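Local coordinates for protein ferredoxin--NADP reductase, apicoplast (Plasmodium falciparum, PDB 3JQR) that transfers electrons between ferredoxin and NADP(H) through a bound FAD in the apicoplast, and may serve the last step of isoprenoid precursor synthesis, at residues A[51-56]-A[100-105]. The protein carries 1 engineered substitution. Sequence-based numbering, arbitrary orientation.
Sequences GHTCGI and ARLYSI. With FAD (flavin-adenine dinucleotide), chain B.
Cys54 and Tyr103 form a hydrogen-bonded pair of two short antiparallel strands, 53-56 and 101-104, whose axes approach to 4.4 Å with 144° between their directions. Cys54 N donates to Tyr103 O, and Tyr103 N returns a bond to Cys54 O at 2.9 Å. Ile56 and Arg101 repeat the exchange, while beyond the strands Ile105 N gives a nearly straight bond to His52 O. Between Cys54/Tyr103 and Ile56/Arg101, Gly55 and Leu102 make a non-hydrogen-bonded pair, with Gly55 CA 3.2 Å from Arg101 O in a CA-H...O contact.

One face of the pairing carries Cys54, Ile56, Arg101 and Tyr103. Ile56, with CD1 anti to CA across the CB-CG1 bond, crosses the tyrosine side chain at about a right angle and sets CD1 3.8 Å from Tyr103 CD1; strand 114-119 and helix 137-143 also pack on both residues. Leu102 points to the other face, where CD2 meets Thr53 OG1 and CD1 reaches the methyl C7M of the flavin. Beside the Thr53-Ser104 end, a water joins Gly51 O to Ser104 OG.

Within this chain, strand 101-104 is an outermost strand of the antiparallel sheet in the FAD-binding domain, and FAD lies along it. The Tyr103 hydroxyl shares a 2.6 Å hydrogen bond with O3' of the FAD ribityl chain, and Ser104 N donates to flavin O4 at 3.2 Å. A bend at chi2 (86°) turns Arg101 along the cofactor, where NE donates to FAD O1P (168°) and NH2 reaches O1A in a weak bond. The guanidinium charge probably offsets that of the pyrophosphate. The chemistry is thus divided: one side of the strand's backbone holds it to 53-56, while Ser104 N and three consecutive side chains, Arg101 to Tyr103, meet the cofactor from pyrophosphate to flavin.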
loop_
_atom_site.group_PDB
_atom_site.type_symbol
_atom_site.label_atom_id
_atom_site.label_comp_id
_atom_site.label_asym_id
_atom_site.label_seq_id
_atom_site.Cartn_x
_atom_site.Cartn_y
_atom_site.Cartn_z
ATOM N N GLY A 51 -6.652 -8.399 -18.946
ATOM C CA GLY A 51 -5.895 -8.561 -17.711
ATOM C C GLY A 51 -4.699 -7.632 -17.612
ATOM O O GLY A 51 -4.092 -7.502 -16.547
ATOM N N HIS A 52 -4.348 -6.982 -18.719
ATOM C CA HIS A 52 -3.224 -6.047 -18.714
ATOM C C HIS A 52 -3.593 -4.720 -18.076
ATOM O O HIS A 52 -4.772 -4.374 -17.963
ATOM C CB HIS A 52 -2.688 -5.799 -20.127
ATOM C CG HIS A 52 -1.710 -6.832 -20.590
ATOM N ND1 HIS A 52 -1.579 -7.194 -21.914
ATOM C CD2 HIS A 52 -0.827 -7.594 -19.903
ATOM C CE1 HIS A 52 -0.649 -8.126 -22.023
ATOM N NE2 HIS A 52 -0.177 -8.387 -20.818
ATOM N N THR A 53 -2.576 -3.985 -17.652
ATOM C CA THR A 53 -2.777 -2.636 -17.164
ATOM C C THR A 53 -2.181 -1.661 -18.170
ATOM O O THR A 53 -1.427 -2.053 -19.058
ATOM C CB THR A 53 -2.128 -2.430 -15.785
ATOM O OG1 THR A 53 -0.704 -2.527 -15.905
ATOM C CG2 THR A 53 -2.624 -3.485 -14.801
ATOM N N CYS A 54 -2.545 -0.393 -18.042
ATOM C CA CYS A 54 -1.944 0.650 -18.850
ATOM C C CYS A 54 -1.456 1.738 -17.912
ATOM O O CYS A 54 -2.040 1.963 -16.851
ATOM C CB CYS A 54 -2.957 1.226 -19.841
ATOM S SG CYS A 54 -4.163 2.370 -19.110
ATOM N N GLY A 55 -0.379 2.407 -18.296
ATOM C CA GLY A 55 0.130 3.505 -17.503
ATOM C C GLY A 55 -0.395 4.819 -18.029
ATOM O O GLY A 55 -0.351 5.079 -19.231
ATOM N N ILE A 56 -0.914 5.643 -17.126
ATOM C CA ILE A 56 -1.308 6.997 -17.468
ATOM C C ILE A 56 -0.272 7.966 -16.908
ATOM O O ILE A 56 0.048 7.917 -15.721
ATOM C CB ILE A 56 -2.691 7.337 -16.880
ATOM C CG1 ILE A 56 -3.774 6.472 -17.531
ATOM C CG2 ILE A 56 -2.999 8.816 -17.056
ATOM C CD1 ILE A 56 -5.165 6.731 -17.000
ATOM N N ALA A 100 4.267 7.813 -14.080
ATOM C CA ALA A 100 3.068 7.089 -14.500
ATOM C C ALA A 100 2.442 6.215 -13.412
ATOM O O ALA A 100 3.139 5.663 -12.561
ATOM C CB ALA A 100 3.369 6.255 -15.741
ATOM N N ARG A 101 1.117 6.099 -13.455
ATOM C CA ARG A 101 0.379 5.181 -12.588
ATOM C C ARG A 101 -0.348 4.128 -13.426
ATOM O O ARG A 101 -0.770 4.404 -14.547
ATOM C CB ARG A 101 -0.618 5.940 -11.710
ATOM C CG ARG A 101 -0.023 6.503 -10.423
ATOM C CD ARG A 101 0.618 7.871 -10.627
ATOM N NE ARG A 101 0.868 8.543 -9.352
ATOM C CZ ARG A 101 2.077 8.793 -8.857
ATOM N NH1 ARG A 101 3.162 8.442 -9.534
ATOM N NH2 ARG A 101 2.201 9.403 -7.687
ATOM N N LEU A 102 -0.494 2.923 -12.879
ATOM C CA LEU A 102 -1.095 1.811 -13.617
ATOM C C LEU A 102 -2.580 1.641 -13.324
ATOM O O LEU A 102 -3.018 1.779 -12.183
ATOM C CB LEU A 102 -0.369 0.502 -13.306
ATOM C CG LEU A 102 1.133 0.416 -13.576
ATOM C CD1 LEU A 102 1.728 -0.782 -12.858
ATOM C CD2 LEU A 102 1.415 0.339 -15.064
ATOM N N TYR A 103 -3.345 1.323 -14.363
ATOM C CA TYR A 103 -4.777 1.079 -14.230
ATOM C C TYR A 103 -5.199 -0.114 -15.072
ATOM O O TYR A 103 -4.902 -0.178 -16.265
ATOM C CB TYR A 103 -5.560 2.339 -14.604
ATOM C CG TYR A 103 -5.191 3.490 -13.706
ATOM C CD1 TYR A 103 -4.308 4.473 -14.122
ATOM C CD2 TYR A 103 -5.688 3.559 -12.415
ATOM C CE1 TYR A 103 -3.954 5.512 -13.283
ATOM C CE2 TYR A 103 -5.346 4.588 -11.571
ATOM C CZ TYR A 103 -4.478 5.562 -12.005
ATOM O OH TYR A 103 -4.143 6.586 -11.151
ATOM N N SER A 104 -5.875 -1.071 -14.445
ATOM C CA SER A 104 -6.313 -2.268 -15.149
ATOM C C SER A 104 -7.312 -1.889 -16.230
ATOM O O SER A 104 -8.213 -1.081 -16.000
ATOM C CB SER A 104 -6.953 -3.267 -14.182
ATOM O OG SER A 104 -6.063 -3.622 -13.138
ATOM N N ILE A 105 -7.155 -2.470 -17.412
ATOM C CA ILE A 105 -8.082 -2.190 -18.496
ATOM C C ILE A 105 -9.340 -3.039 -18.336
ATOM O O ILE A 105 -9.256 -4.252 -18.140
ATOM C CB ILE A 105 -7.426 -2.413 -19.864
ATOM C CG1 ILE A 105 -6.283 -1.413 -20.054
ATOM C CG2 ILE A 105 -8.453 -2.260 -20.970
ATOM C CD1 ILE A 105 -5.156 -1.921 -20.931
HETATM P PA FAD B . -0.506 9.226 -4.989
HETATM O O1A FAD B . 0.355 8.215 -5.640
HETATM O O2A FAD B . -0.147 10.656 -5.093
HETATM O O5B FAD B . -0.652 8.842 -3.438
HETATM C C5B FAD B . -1.245 7.596 -3.062
HETATM C C4B FAD B . -0.464 6.928 -1.925
HETATM O O4B FAD B . 0.916 6.699 -2.323
HETATM C C3B FAD B . -0.399 7.887 -0.740
HETATM O O3B FAD B . -1.533 7.672 0.107
HETATM C C2B FAD B . 0.866 7.427 -0.032
HETATM O O2B FAD B . 0.576 6.274 0.767
HETATM C C1B FAD B . 1.785 7.022 -1.192
HETATM N N9A FAD B . 2.703 8.130 -1.591
HETATM C C8A FAD B . 2.338 9.363 -1.951
HETATM N N7A FAD B . 3.424 10.078 -2.246
HETATM C C5A FAD B . 4.486 9.298 -2.076
HETATM C C6A FAD B . 5.853 9.490 -2.226
HETATM N N6A FAD B . 6.329 10.667 -2.624
HETATM N N1A FAD B . 6.686 8.471 -1.966
HETATM C C2A FAD B . 6.216 7.297 -1.570
HETATM N N3A FAD B . 4.917 7.085 -1.416
HETATM C C4A FAD B . 4.031 8.061 -1.660
HETATM N N1 FAD B . -6.249 2.311 -9.129
HETATM C C2 FAD B . -7.560 2.502 -9.590
HETATM O O2 FAD B . -8.265 3.407 -9.140
HETATM N N3 FAD B . -8.066 1.654 -10.575
HETATM C C4 FAD B . -7.272 0.625 -11.094
HETATM O O4 FAD B . -7.726 -0.117 -11.962
HETATM C C4X FAD B . -5.975 0.432 -10.634
HETATM N N5 FAD B . -5.183 -0.606 -11.154
HETATM C C5X FAD B . -3.889 -0.830 -10.656
HETATM C C6 FAD B . -3.113 -1.886 -11.124
HETATM C C7 FAD B . -1.831 -2.086 -10.616
HETATM C C7M FAD B . -0.978 -3.248 -11.127
HETATM C C8 FAD B . -1.324 -1.226 -9.644
HETATM C C8M FAD B . 0.082 -1.436 -9.083
HETATM C C9 FAD B . -2.099 -0.174 -9.177
HETATM C C9A FAD B . -3.378 0.019 -9.684
HETATM N N10 FAD B . -4.152 1.077 -9.209
HETATM C C10 FAD B . -5.464 1.270 -9.657
HETATM C "C1'" FAD B . -3.560 2.037 -8.272
HETATM C "C2'" FAD B . -3.396 3.357 -9.009
HETATM O "O2'" FAD B . -2.063 3.432 -9.515
HETATM C "C3'" FAD B . -3.677 4.529 -8.074
HETATM O "O3'" FAD B . -4.405 5.554 -8.761
HETATM C "C4'" FAD B . -2.360 5.092 -7.585
HETATM O "O4'" FAD B . -1.663 4.082 -6.844
HETATM C "C5'" FAD B . -2.592 6.344 -6.739
HETATM O "O5'" FAD B . -1.971 7.456 -7.379
HETATM P P FAD B . -2.413 8.961 -7.045
HETATM O O1P FAD B . -1.543 9.875 -7.817
HETATM O O2P FAD B . -3.875 9.094 -7.150
HETATM O O3P FAD B . -2.023 9.062 -5.480
HETATM O O HOH W 1 -4.841 -5.919 -14.164
#